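Local coordinates for protein possible TctC subunit of the Tripartite Tricarboxylate Transport(TTT) Family (Rhodopseudomonas palustris, PDB 6HKE) that serves as a periplasmic substrate-binding protein that binds both enantiomers of malate, probably delivering C4-dicarboxylates to a tripartite tricarboxylate transporter, at residues Ser154-Leu162 with Gly229-Ala237; Val169-Leu178 with Val186-Asn195. The protein carries 2 engineered substitutions. One frame throughout, in Å; residues are numbered along the deposited sequence.

Contact 1: residues Ser154-Leu162 with Gly229-Ala237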
ATOM      1  N   SER A 154      -3.593  -2.172   8.525  1.00 22.75           N
ATOM      2  CA  SER A 154      -3.365  -3.625   8.733  1.00 23.38           C
ATOM      3  C   SER A 154      -3.027  -3.968  10.206  1.00 26.35           C
ATOM      4  O   SER A 154      -3.571  -4.963  10.703  1.00 27.31           O
ATOM      5  CB  SER A 154      -2.317  -4.117   7.793  1.00 23.07           C
ATOM      6  OG  SER A 154      -2.736  -3.913   6.461  1.00 22.91           O
ATOM      7  N   CYS A 155      -2.167  -3.201  10.897  1.00 27.38           N
ATOM      8  CA  CYS A 155      -1.736  -3.499  12.289  1.00 29.40           C
ATOM      9  C   CYS A 155      -2.884  -3.174  13.252  1.00 28.38           C
ATOM     10  O   CYS A 155      -3.089  -3.921  14.224  1.00 28.99           O
ATOM     11  CB  CYS A 155      -0.417  -2.817  12.650  1.00 31.77           C
ATOM     12  SG  CYS A 155      -0.537  -1.139  13.340  1.00 38.75           S
ATOM     13  N   LEU A 156      -3.661  -2.138  12.966  1.00 28.92           N
ATOM     14  CA  LEU A 156      -4.864  -1.828  13.778  1.00 28.57           C
ATOM     15  C   LEU A 156      -5.881  -2.976  13.636  1.00 28.84           C
ATOM     16  O   LEU A 156      -6.515  -3.344  14.652  1.00 28.50           O
ATOM     17  CB  LEU A 156      -5.423  -0.476  13.329  1.00 28.45           C
ATOM     18  CG  LEU A 156      -6.651  -0.001  14.100  1.00 30.87           C
ATOM     19  CD1 LEU A 156      -6.660   1.514  14.226  1.00 31.53           C
ATOM     20  CD2 LEU A 156      -7.929  -0.493  13.433  1.00 31.01           C
ATOM     21  N   LEU A 157      -6.027  -3.548  12.437  1.00 27.20           N
ATOM     22  CA  LEU A 157      -6.977  -4.659  12.220  1.00 26.67           C
ATOM     23  C   LEU A 157      -6.505  -5.872  13.021  1.00 28.24           C
ATOM     24  O   LEU A 157      -7.322  -6.446  13.773  1.00 27.67           O
ATOM     25  CB  LEU A 157      -7.070  -5.009  10.739  1.00 26.23           C
ATOM     26  CG  LEU A 157      -7.997  -6.190  10.452  1.00 25.77           C
ATOM     27  CD1 LEU A 157      -9.366  -5.978  11.094  1.00 24.94           C
ATOM     28  CD2 LEU A 157      -8.141  -6.417   8.963  1.00 26.63           C
ATOM     29  N   LEU A 158      -5.234  -6.246  12.847  1.00 27.60           N
ATOM     30  CA  LEU A 158      -4.599  -7.379  13.565  1.00 29.13           C
ATOM     31  C   LEU A 158      -4.706  -7.163  15.085  1.00 28.17           C
ATOM     32  O   LEU A 158      -5.230  -8.055  15.769  1.00 27.89           O
ATOM     33  CB  LEU A 158      -3.151  -7.496  13.083  1.00 30.04           C
ATOM     34  CG  LEU A 158      -2.300  -8.555  13.772  1.00 29.51           C
ATOM     35  CD1 LEU A 158      -2.713  -9.955  13.363  1.00 29.39           C
ATOM     36  CD2 LEU A 158      -0.840  -8.320  13.446  1.00 31.80           C
ATOM     37  N   ASN A 159      -4.261  -6.019  15.599  1.00 30.03           N
ATOM     38  CA  ASN A 159      -4.247  -5.736  17.059  1.00 32.54           C
ATOM     39  C   ASN A 159      -5.674  -5.773  17.634  1.00 34.60           C
ATOM     40  O   ASN A 159      -5.825  -6.286  18.758  1.00 34.71           O
ATOM     41  CB  ASN A 159      -3.531  -4.425  17.369  1.00 32.59           C
ATOM     42  CG  ASN A 159      -2.051  -4.517  17.096  1.00 33.43           C
ATOM     43  OD1 ASN A 159      -1.516  -5.590  16.810  1.00 37.09           O
ATOM     44  ND2 ASN A 159      -1.383  -3.388  17.169  1.00 35.06           N
ATOM     45  N   ARG A 160      -6.683  -5.290  16.905  1.00 37.94           N
ATOM     46  CA  ARG A 160      -8.111  -5.334  17.344  1.00 40.40           C
ATOM     47  C   ARG A 160      -8.655  -6.765  17.316  1.00 39.92           C
ATOM     48  O   ARG A 160      -9.495  -7.085  18.171  1.00 40.29           O
ATOM     49  CB  ARG A 160      -9.010  -4.467  16.467  1.00 44.18           C
ATOM     50  CG  ARG A 160      -9.082  -3.039  16.975  1.00 48.60           C
ATOM     51  CD  ARG A 160      -9.867  -2.135  16.057  1.00 52.86           C
ATOM     52  NE  ARG A 160      -9.546  -0.753  16.387  1.00 56.23           N
ATOM     53  CZ  ARG A 160     -10.425   0.204  16.642  1.00 55.36           C
ATOM     54  NH1 ARG A 160     -11.727  -0.037  16.594  1.00 55.70           N
ATOM     55  NH2 ARG A 160      -9.986   1.418  16.919  1.00 53.70           N
ATOM     56  N   LEU A 161      -8.232  -7.570  16.343  1.00 37.57           N
ATOM     57  CA  LEU A 161      -8.610  -8.994  16.256  1.00 36.35           C
ATOM     58  C   LEU A 161      -8.023  -9.733  17.461  1.00 37.36           C
ATOM     59  O   LEU A 161      -8.764 -10.524  18.069  1.00 41.53           O
ATOM     60  CB  LEU A 161      -8.120  -9.561  14.918  1.00 36.04           C
ATOM     61  CG  LEU A 161      -8.984  -9.183  13.717  1.00 33.94           C
ATOM     62  CD1 LEU A 161      -8.357  -9.655  12.418  1.00 33.64           C
ATOM     63  CD2 LEU A 161     -10.392  -9.739  13.871  1.00 34.51           C
ATOM     64  N   LEU A 162      -6.763  -9.451  17.812  1.00 36.27           N
ATOM     65  CA  LEU A 162      -6.031 -10.137  18.910  1.00 37.04           C
ATOM     66  C   LEU A 162      -6.270  -9.424  20.246  1.00 38.89           C
ATOM     67  O   LEU A 162      -5.797  -9.931  21.264  1.00 42.55           O
ATOM     68  CB  LEU A 162      -4.533 -10.156  18.593  1.00 36.12           C
ATOM     69  CG  LEU A 162      -4.086 -10.982  17.392  1.00 33.30           C
ATOM     70  CD1 LEU A 162      -2.584 -10.878  17.243  1.00 33.98           C
ATOM     71  CD2 LEU A 162      -4.494 -12.435  17.521  1.00 34.62           C
ATOM     72  N   GLY A 229      -5.813 -19.504  12.284  1.00 36.26           N
ATOM     73  CA  GLY A 229      -6.915 -19.299  13.249  1.00 33.52           C
ATOM     74  C   GLY A 229      -7.524 -17.897  13.238  1.00 35.03           C
ATOM     75  O   GLY A 229      -8.472 -17.688  14.013  1.00 37.39           O
ATOM     76  N   LEU A 230      -7.064 -16.961  12.389  1.00 34.03           N
ATOM     77  CA  LEU A 230      -7.538 -15.550  12.416  1.00 32.33           C
ATOM     78  C   LEU A 230      -8.081 -15.157  11.047  1.00 29.87           C
ATOM     79  O   LEU A 230      -7.506 -14.321  10.354  1.00 27.83           O
ATOM     80  CB  LEU A 230      -6.386 -14.643  12.873  1.00 34.12           C
ATOM     81  CG  LEU A 230      -6.813 -13.365  13.595  1.00 34.23           C
ATOM     82  CD1 LEU A 230      -7.447 -13.684  14.947  1.00 33.49           C
ATOM     83  CD2 LEU A 230      -5.627 -12.438  13.784  1.00 35.75           C
ATOM     84  N   PRO A 231      -9.217 -15.745  10.608  1.00 29.96           N
ATOM     85  CA  PRO A 231      -9.723 -15.514   9.256  1.00 29.77           C
ATOM     86  C   PRO A 231     -10.149 -14.055   9.005  1.00 30.08           C
ATOM     87  O   PRO A 231     -10.193 -13.660   7.860  1.00 30.49           O
ATOM     88  CB  PRO A 231     -10.900 -16.502   9.153  1.00 29.71           C
ATOM     89  CG  PRO A 231     -11.358 -16.689  10.582  1.00 28.67           C
ATOM     90  CD  PRO A 231     -10.073 -16.665  11.383  1.00 29.70           C
ATOM     91  N   GLY A 232     -10.397 -13.273  10.060  1.00 30.38           N
ATOM     92  CA  GLY A 232     -10.732 -11.843   9.925  1.00 30.85           C
ATOM     93  C   GLY A 232      -9.566 -11.032   9.376  1.00 31.70           C
ATOM     94  O   GLY A 232      -9.788  -9.896   8.955  1.00 27.08           O
ATOM     95  N   PHE A 233      -8.338 -11.553   9.439  1.00 32.62           N
ATOM     96  CA  PHE A 233      -7.132 -10.787   9.037  1.00 30.85           C
ATOM     97  C   PHE A 233      -6.884 -10.995   7.539  1.00 30.61           C
ATOM     98  O   PHE A 233      -6.048 -11.827   7.199  1.00 32.28           O
ATOM     99  CB  PHE A 233      -5.954 -11.162   9.936  1.00 29.13           C
ATOM    100  CG  PHE A 233      -4.737 -10.312   9.699  1.00 27.34           C
ATOM    101  CD1 PHE A 233      -4.819  -8.936   9.780  1.00 26.80           C
ATOM    102  CD2 PHE A 233      -3.523 -10.886   9.371  1.00 27.54           C
ATOM    103  CE1 PHE A 233      -3.703  -8.153   9.542  1.00 28.73           C
ATOM    104  CE2 PHE A 233      -2.402 -10.103   9.154  1.00 27.41           C
ATOM    105  CZ  PHE A 233      -2.495  -8.736   9.235  1.00 27.83           C
ATOM    106  N   GLN A 234      -7.646 -10.287   6.694  1.00 34.31           N
ATOM    107  CA  GLN A 234      -7.516 -10.271   5.208  1.00 35.42           C
ATOM    108  C   GLN A 234      -7.432  -8.821   4.737  1.00 31.32           C
ATOM    109  O   GLN A 234      -8.397  -8.086   4.887  1.00 32.32           O
ATOM    110  CB  GLN A 234      -8.663 -10.965   4.466  1.00 38.73           C
ATOM    111  CG  GLN A 234      -8.974 -12.353   5.009  1.00 46.47           C
ATOM    112  CD  GLN A 234      -9.148 -13.396   3.932  1.00 49.15           C
ATOM    113  OE1 GLN A 234      -9.662 -13.114   2.846  1.00 52.02           O
ATOM    114  NE2 GLN A 234      -8.720 -14.614   4.242  1.00 43.64           N
ATOM    115  N   VAL A 235      -6.305  -8.467   4.143  1.00 27.73           N
ATOM    116  CA  VAL A 235      -6.027  -7.110   3.621  1.00 27.48           C
ATOM    117  C   VAL A 235      -5.465  -7.296   2.211  1.00 27.02           C
ATOM    118  O   VAL A 235      -4.364  -7.885   2.058  1.00 29.47           O
ATOM    119  CB  VAL A 235      -5.090  -6.333   4.567  1.00 27.33           C
ATOM    120  CG1 VAL A 235      -4.810  -4.939   4.049  1.00 27.14           C
ATOM    121  CG2 VAL A 235      -5.644  -6.259   5.983  1.00 27.03           C
ATOM    122  N   GLY A 236      -6.252  -6.909   1.212  1.00 27.01           N
ATOM    123  CA  GLY A 236      -5.813  -6.803  -0.188  1.00 25.63           C
ATOM    124  C   GLY A 236      -5.444  -5.365  -0.447  1.00 25.52           C
ATOM    125  O   GLY A 236      -6.375  -4.517  -0.452  1.00 26.71           O
ATOM    126  N   ALA A 237      -4.143  -5.080  -0.532  1.00 22.89           N
ATOM    127  CA  ALA A 237      -3.617  -3.713  -0.685  1.00 22.38           C
ATOM    128  C   ALA A 237      -3.583  -3.371  -2.167  1.00 21.77           C
ATOM    129  O   ALA A 237      -2.658  -3.791  -2.860  1.00 25.41           O
ATOM    130  CB  ALA A 237      -2.250  -3.600  -0.057  1.00 24.62           C
TER
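L158 lies over the ring of F233: its CD1 methyl sits 4.0 Å from the ring centroid and only 4° off the ring normal, a CH-pi contact almost exactly over the centre of one face. The same leucine also meets the rim of the ring, its CB lying 3.6 Å from F233 CE1. That corner of the ring further faces the helix backbone, with S154 O near the ring plane, 3.4 Å from CE1. F233 reaches the helix because its CG stands anti to the backbone N (chi1 -173°), which swings the ring away from the 230-233 beta turn. L161 CD1 and L157 CD2 approach the phenyl obliquely. L161 CD1 also rests on the turn itself, 3.5 Å from F233 N.

Beyond the ring, L230 lies roughly perpendicular to L158, and its CD2 methyl settles among L158 CD1, L161 CB and L162 CD2. Toward the strand, L157 and V235 lie alongside each other with opposed directions, CD2 to CG2 at 3.9 Å. S154 OG lies against V235 CG1 while its polar need is met by V150 O of its own helix. Were F233 replaced by an alanine, L158 CD1 would lose its ring face and a gap would probably open there, beside L157 and L161.

The contact is thus apolar, without hydrogen bonds between segments 154-162 and 229-237: methyl groups and one aromatic face pin the loop entering strand 236-244 against helix 150-162, so its hold depends on close fit.

Contact 2: residues Val169-Leu178 with Val186-Asn195; sequences VPFSGTGPAL and VDYMCDQIVN. With LMR ((2S)-2-hydroxybutanedioic acid), chain E; MLT (D-malate), chain D.
T174 meets D191 and the bound malate at the start of helix 174-182, and its short side chain can be followed atom by atom. CB is close to the D191 carboxylate, 3.1 Å from OD1, with M189 CE on the apolar side at 4.1 Å. From CB, OG1 turns between the backbone N and the carbonyl carbon (chi1 59°), which brings it within hydrogen-bonding distance of D191 OD1, at 2.9 Å, and of LMR O4A; its single proton could serve either. The CG2 methyl, the other branch, lies near D191 OD1 and the D-malate carboxylate atom O2.

The backbone of T174 is engaged as well. The two enantiomers are modelled in the same place, and in either one a carboxylate oxygen accepts from T174 N (LMR O4A or MLT O5, 2.9 Å) at this helix end, whose dipole would probably help to stabilise the charge. T174 O receives a weak bond from N195 ND2, 2.7 Å away but bent to 132°. Q192 NE2 supplies the pocket from the strand end, donating to the LMR hydroxyl O2 at 2.7 Å and only weakly to MLT O3.

Farther from the ligand the contact turns apolar. M189 SD lies 3.8 Å from A177 CB, and the bend at chi3 (102°) carries CE to L178 CD1, the two side chains running roughly perpendicular. V186 CG1 reaches the edge of the F171 ring, 4.1 Å from CE1, while A177 CA lies above one face of that ring, toward the rim.

Strands 167-170 and 188-192 both run parallel to strand 141-144, and helix 174-182 links them in a beta-alpha-beta crossover. Helix 193-201 follows at once, and P29 of helix 29-45 and S151 of helix 150-162 close in on T174.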
ATOM      1  N   VAL A 169       4.953   2.912  16.375  1.00 27.05           N
ATOM      2  CA  VAL A 169       6.101   3.809  16.051  1.00 26.66           C
ATOM      3  C   VAL A 169       5.912   4.208  14.591  1.00 26.95           C
ATOM      4  O   VAL A 169       5.923   3.352  13.701  1.00 26.95           O
ATOM      5  CB  VAL A 169       7.458   3.123  16.322  1.00 28.11           C
ATOM      6  CG1 VAL A 169       8.642   4.042  16.084  1.00 29.25           C
ATOM      7  CG2 VAL A 169       7.543   2.570  17.730  1.00 28.26           C
ATOM      8  N   PRO A 170       5.686   5.510  14.307  1.00 27.67           N
ATOM      9  CA  PRO A 170       5.429   5.968  12.948  1.00 26.13           C
ATOM     10  C   PRO A 170       6.728   6.185  12.161  1.00 24.25           C
ATOM     11  O   PRO A 170       7.659   6.773  12.695  1.00 23.30           O
ATOM     12  CB  PRO A 170       4.683   7.294  13.183  1.00 27.45           C
ATOM     13  CG  PRO A 170       5.272   7.842  14.460  1.00 28.65           C
ATOM     14  CD  PRO A 170       5.674   6.624  15.274  1.00 28.49           C
ATOM     15  N   PHE A 171       6.739   5.745  10.900  1.00 22.86           N
ATOM     16  CA  PHE A 171       7.875   5.902   9.959  1.00 22.56           C
ATOM     17  C   PHE A 171       7.400   6.719   8.756  1.00 22.16           C
ATOM     18  O   PHE A 171       6.199   6.907   8.597  1.00 23.82           O
ATOM     19  CB  PHE A 171       8.433   4.529   9.557  1.00 22.83           C
ATOM     20  CG  PHE A 171       9.237   3.856  10.640  1.00 22.63           C
ATOM     21  CD1 PHE A 171       8.611   3.147  11.651  1.00 22.36           C
ATOM     22  CD2 PHE A 171      10.618   3.995  10.686  1.00 22.65           C
ATOM     23  CE1 PHE A 171       9.357   2.554  12.658  1.00 23.73           C
ATOM     24  CE2 PHE A 171      11.359   3.414  11.696  1.00 22.45           C
ATOM     25  CZ  PHE A 171      10.728   2.705  12.688  1.00 22.93           C
ATOM     26  N   SER A 172       8.342   7.214   7.957  1.00 22.07           N
ATOM     27  CA  SER A 172       8.116   7.953   6.687  1.00 21.81           C
ATOM     28  C   SER A 172       7.665   6.990   5.577  1.00 21.84           C
ATOM     29  O   SER A 172       7.275   7.491   4.498  1.00 23.79           O
ATOM     30  CB  SER A 172       9.373   8.701   6.271  1.00 21.58           C
ATOM     31  OG  SER A 172      10.503   7.834   6.218  1.00 19.82           O
ATOM     32  N   GLY A 173       7.792   5.679   5.804  1.00 21.30           N
ATOM     33  CA  GLY A 173       7.343   4.602   4.900  1.00 20.55           C
ATOM     34  C   GLY A 173       7.680   3.243   5.481  1.00 22.25           C
ATOM     35  O   GLY A 173       8.331   3.195   6.549  1.00 22.65           O
ATOM     36  N   THR A 174       7.294   2.148   4.823  1.00 23.28           N
ATOM     37  CA  THR A 174       7.672   0.781   5.287  1.00 22.93           C
ATOM     38  C   THR A 174       9.049   0.421   4.732  1.00 22.46           C
ATOM     39  O   THR A 174       9.607  -0.606   5.180  1.00 26.20           O
ATOM     40  CB  THR A 174       6.621  -0.279   4.967  1.00 22.08           C
ATOM     41  OG1 THR A 174       6.483  -0.265   3.546  1.00 22.29           O
ATOM     42  CG2 THR A 174       5.326  -0.022   5.709  1.00 21.44           C
ATOM     43  N   GLY A 175       9.619   1.243   3.856  1.00 22.54           N
ATOM     44  CA  GLY A 175      11.053   1.115   3.523  1.00 25.53           C
ATOM     45  C   GLY A 175      11.911   1.349   4.765  1.00 26.07           C
ATOM     46  O   GLY A 175      12.578   0.450   5.259  1.00 26.93           O
ATOM     47  N   PRO A 176      11.903   2.570   5.338  1.00 27.58           N
ATOM     48  CA  PRO A 176      12.547   2.805   6.632  1.00 28.24           C
ATOM     49  C   PRO A 176      12.050   1.878   7.755  1.00 25.92           C
ATOM     50  O   PRO A 176      12.875   1.406   8.512  1.00 26.86           O
ATOM     51  CB  PRO A 176      12.228   4.281   6.899  1.00 27.07           C
ATOM     52  CG  PRO A 176      12.155   4.860   5.514  1.00 28.77           C
ATOM     53  CD  PRO A 176      11.398   3.804   4.731  1.00 27.56           C
ATOM     54  N   ALA A 177      10.744   1.641   7.871  1.00 26.19           N
ATOM     55  CA  ALA A 177      10.184   0.771   8.937  1.00 26.15           C
ATOM     56  C   ALA A 177      10.767  -0.648   8.808  1.00 26.63           C
ATOM     57  O   ALA A 177      11.055  -1.279   9.835  1.00 26.46           O
ATOM     58  CB  ALA A 177       8.678   0.758   8.896  1.00 24.97           C
ATOM     59  N   LEU A 178      10.923  -1.150   7.586  1.00 28.79           N
ATOM     60  CA  LEU A 178      11.466  -2.510   7.357  1.00 31.37           C
ATOM     61  C   LEU A 178      12.899  -2.557   7.871  1.00 29.60           C
ATOM     62  O   LEU A 178      13.190  -3.490   8.610  1.00 29.07           O
ATOM     63  CB  LEU A 178      11.416  -2.881   5.873  1.00 34.90           C
ATOM     64  CG  LEU A 178      11.781  -4.330   5.565  1.00 36.01           C
ATOM     65  CD1 LEU A 178      10.818  -5.280   6.254  1.00 35.41           C
ATOM     66  CD2 LEU A 178      11.801  -4.572   4.063  1.00 37.12           C
ATOM     67  N   VAL A 186      12.363  -2.399  16.077  1.00 30.80           N
ATOM     68  CA  VAL A 186      10.896  -2.583  16.257  1.00 28.08           C
ATOM     69  C   VAL A 186      10.592  -4.088  16.198  1.00 28.25           C
ATOM     70  O   VAL A 186      11.435  -4.858  15.694  1.00 29.72           O
ATOM     71  CB  VAL A 186      10.093  -1.768  15.223  1.00 26.31           C
ATOM     72  CG1 VAL A 186      10.200  -0.272  15.484  1.00 24.58           C
ATOM     73  CG2 VAL A 186      10.503  -2.097  13.799  1.00 26.04           C
ATOM     74  N   ASP A 187       9.424  -4.487  16.702  1.00 28.88           N
ATOM     75  CA  ASP A 187       9.073  -5.897  17.008  1.00 29.05           C
ATOM     76  C   ASP A 187       8.283  -6.498  15.849  1.00 29.66           C
ATOM     77  O   ASP A 187       8.702  -7.544  15.326  1.00 29.16           O
ATOM     78  CB  ASP A 187       8.368  -5.965  18.356  1.00 31.23           C
ATOM     79  CG  ASP A 187       9.350  -5.583  19.452  1.00 32.48           C
ATOM     80  OD1 ASP A 187      10.322  -6.336  19.635  1.00 33.15           O
ATOM     81  OD2 ASP A 187       9.201  -4.489  20.023  1.00 33.78           O
ATOM     82  N   TYR A 188       7.199  -5.859  15.429  1.00 29.48           N
ATOM     83  CA  TYR A 188       6.466  -6.343  14.240  1.00 27.53           C
ATOM     84  C   TYR A 188       5.857  -5.192  13.451  1.00 27.81           C
ATOM     85  O   TYR A 188       5.949  -4.010  13.814  1.00 25.94           O
ATOM     86  CB  TYR A 188       5.459  -7.421  14.631  1.00 26.84           C
ATOM     87  CG  TYR A 188       4.277  -6.999  15.457  1.00 26.73           C
ATOM     88  CD1 TYR A 188       4.366  -6.957  16.835  1.00 26.12           C
ATOM     89  CD2 TYR A 188       3.039  -6.772  14.873  1.00 25.56           C
ATOM     90  CE1 TYR A 188       3.262  -6.663  17.613  1.00 27.42           C
ATOM     91  CE2 TYR A 188       1.930  -6.461  15.640  1.00 26.00           C
ATOM     92  CZ  TYR A 188       2.042  -6.412  17.017  1.00 26.94           C
ATOM     93  OH  TYR A 188       0.964  -6.096  17.795  1.00 31.04           O
ATOM     94  N   MET A 189       5.263  -5.591  12.336  1.00 28.88           N
ATOM     95  CA  MET A 189       4.893  -4.719  11.212  1.00 30.75           C
ATOM     96  C   MET A 189       3.970  -5.544  10.319  1.00 29.00           C
ATOM     97  O   MET A 189       4.245  -6.760  10.142  1.00 26.85           O
ATOM     98  CB  MET A 189       6.181  -4.357  10.477  1.00 36.44           C
ATOM     99  CG  MET A 189       6.137  -3.106   9.664  1.00 41.87           C
ATOM    100  SD  MET A 189       7.804  -2.941   8.990  1.00 45.86           S
ATOM    101  CE  MET A 189       7.562  -3.526   7.319  1.00 45.19           C
ATOM    102  N   CYS A 190       2.900  -4.935   9.821  1.00 26.19           N
ATOM    103  CA  CYS A 190       2.135  -5.488   8.682  1.00 27.02           C
ATOM    104  C   CYS A 190       2.628  -4.741   7.461  1.00 26.69           C
ATOM    105  O   CYS A 190       2.636  -3.511   7.537  1.00 28.34           O
ATOM    106  CB  CYS A 190       0.642  -5.352   8.906  1.00 27.39           C
ATOM    107  SG  CYS A 190       0.129  -6.284  10.369  1.00 29.19           S
ATOM    108  N   ASP A 191       3.139  -5.456   6.452  1.00 26.05           N
ATOM    109  CA  ASP A 191       3.713  -4.795   5.254  1.00 26.34           C
ATOM    110  C   ASP A 191       3.176  -5.446   3.970  1.00 24.13           C
ATOM    111  O   ASP A 191       2.815  -6.612   3.971  1.00 22.91           O
ATOM    112  CB  ASP A 191       5.235  -4.770   5.359  1.00 28.00           C
ATOM    113  CG  ASP A 191       5.934  -3.715   4.505  1.00 30.95           C
ATOM    114  OD1 ASP A 191       5.237  -2.865   3.915  1.00 31.00           O
ATOM    115  OD2 ASP A 191       7.189  -3.760   4.428  1.00 34.61           O
ATOM    116  N   GLN A 192       3.127  -4.652   2.912  1.00 23.62           N
ATOM    117  CA  GLN A 192       2.881  -5.090   1.523  1.00 24.88           C
ATOM    118  C   GLN A 192       3.990  -6.064   1.090  1.00 26.21           C
ATOM    119  O   GLN A 192       5.183  -5.837   1.390  1.00 24.37           O
ATOM    120  CB  GLN A 192       2.764  -3.834   0.656  1.00 26.23           C
ATOM    121  CG  GLN A 192       1.449  -3.101   0.886  1.00 26.65           C
ATOM    122  CD  GLN A 192       1.503  -1.661   0.463  1.00 26.22           C
ATOM    123  OE1 GLN A 192       1.118  -1.327  -0.657  1.00 26.41           O
ATOM    124  NE2 GLN A 192       2.028  -0.814   1.343  1.00 26.26           N
ATOM    125  N   ILE A 193       3.595  -7.119   0.384  1.00 26.52           N
ATOM    126  CA  ILE A 193       4.481  -8.247   0.005  1.00 26.05           C
ATOM    127  C   ILE A 193       5.679  -7.730  -0.808  1.00 25.42           C
ATOM    128  O   ILE A 193       6.779  -8.265  -0.584  1.00 27.23           O
ATOM    129  CB  ILE A 193       3.658  -9.340  -0.716  1.00 26.68           C
ATOM    130  CG1 ILE A 193       4.460 -10.630  -0.873  1.00 27.64           C
ATOM    131  CG2 ILE A 193       3.121  -8.850  -2.042  1.00 25.08           C
ATOM    132  CD1 ILE A 193       3.624 -11.815  -1.269  1.00 30.12           C
ATOM    133  N   VAL A 194       5.508  -6.754  -1.709  1.00 25.60           N
ATOM    134  CA  VAL A 194       6.640  -6.252  -2.557  1.00 28.23           C
ATOM    135  C   VAL A 194       7.738  -5.663  -1.671  1.00 24.69           C
ATOM    136  O   VAL A 194       8.883  -5.809  -2.014  1.00 25.55           O
ATOM    137  CB  VAL A 194       6.232  -5.239  -3.645  1.00 30.26           C
ATOM    138  CG1 VAL A 194       5.321  -5.869  -4.674  1.00 31.86           C
ATOM    139  CG2 VAL A 194       5.613  -3.991  -3.067  1.00 33.20           C
ATOM    140  N   ASN A 195       7.409  -5.031  -0.557  1.00 25.67           N
ATOM    141  CA  ASN A 195       8.459  -4.555   0.374  1.00 27.31           C
ATOM    142  C   ASN A 195       9.084  -5.737   1.120  1.00 27.61           C
ATOM    143  O   ASN A 195      10.313  -5.723   1.304  1.00 31.75           O
ATOM    144  CB  ASN A 195       7.924  -3.572   1.405  1.00 29.30           C
ATOM    145  CG  ASN A 195       9.032  -2.710   1.962  1.00 30.31           C
ATOM    146  OD1 ASN A 195       9.922  -2.289   1.222  1.00 30.76           O
ATOM    147  ND2 ASN A 195       8.975  -2.439   3.254  1.00 30.94           N
TER
HETATM  148  C1  LMR E 402       2.115   1.873   3.764  0.50 21.59           C
HETATM  149  O1A LMR E 402       1.265   2.735   3.489  0.50 22.44           O
HETATM  150  O1B LMR E 402       2.039   1.084   4.743  0.50 21.49           O
HETATM  151  C2  LMR E 402       3.328   1.754   2.827  0.50 21.68           C
HETATM  152  O2  LMR E 402       2.998   1.659   1.445  0.50 21.27           O
HETATM  153  C3  LMR E 402       4.303   2.926   2.972  0.50 22.34           C
HETATM  154  C4  LMR E 402       5.277   2.836   1.810  0.50 22.43           C
HETATM  155  O4A LMR E 402       6.471   2.598   2.073  0.50 23.07           O
HETATM  156  O4B LMR E 402       4.832   2.961   0.642  0.50 20.64           O
HETATM  157  C1  MLT D 401       2.033   2.120   3.570  0.50 25.58           C
HETATM  158  O1  MLT D 401       0.830   2.385   3.355  0.50 27.17           O
HETATM  159  O2  MLT D 401       2.366   1.459   4.581  0.50 27.40           O
HETATM  160  C2  MLT D 401       3.073   2.650   2.610  0.50 24.87           C
HETATM  161  O3  MLT D 401       2.843   2.403   1.207  0.50 24.46           O
HETATM  162  C3  MLT D 401       4.416   2.023   2.838  0.50 25.36           C
HETATM  163  C4  MLT D 401       5.299   2.716   1.833  0.50 25.30           C
HETATM  164  O4  MLT D 401       4.966   2.738   0.617  0.50 23.34           O
HETATM  165  O5  MLT D 401       6.315   3.273   2.296  0.50 25.36           O

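Overall arrangement
Contacts 1 and 2 have centres about 16 Å apart and meet through strand 188-192, whose C190 points away from helix 174-182 and toward helix 150-162. C190 CB packs 3.4 Å from S154 CB, and its SG lies 3.8 Å from F233 CZ. N159 OD1 and Y188 OH, 2.7 Å apart, probably add a hydrogen bond. Thus opposite sides of one strand serve the two contacts. Only contact 2 touches malate directly; in contact 1 the side chain of S154 stays about 7 Å from LMR. Yet helix 150-162, which carries S154, also supplies V150 and S151, which hydrogen-bond malate, as do T30 and, for LMR, H80.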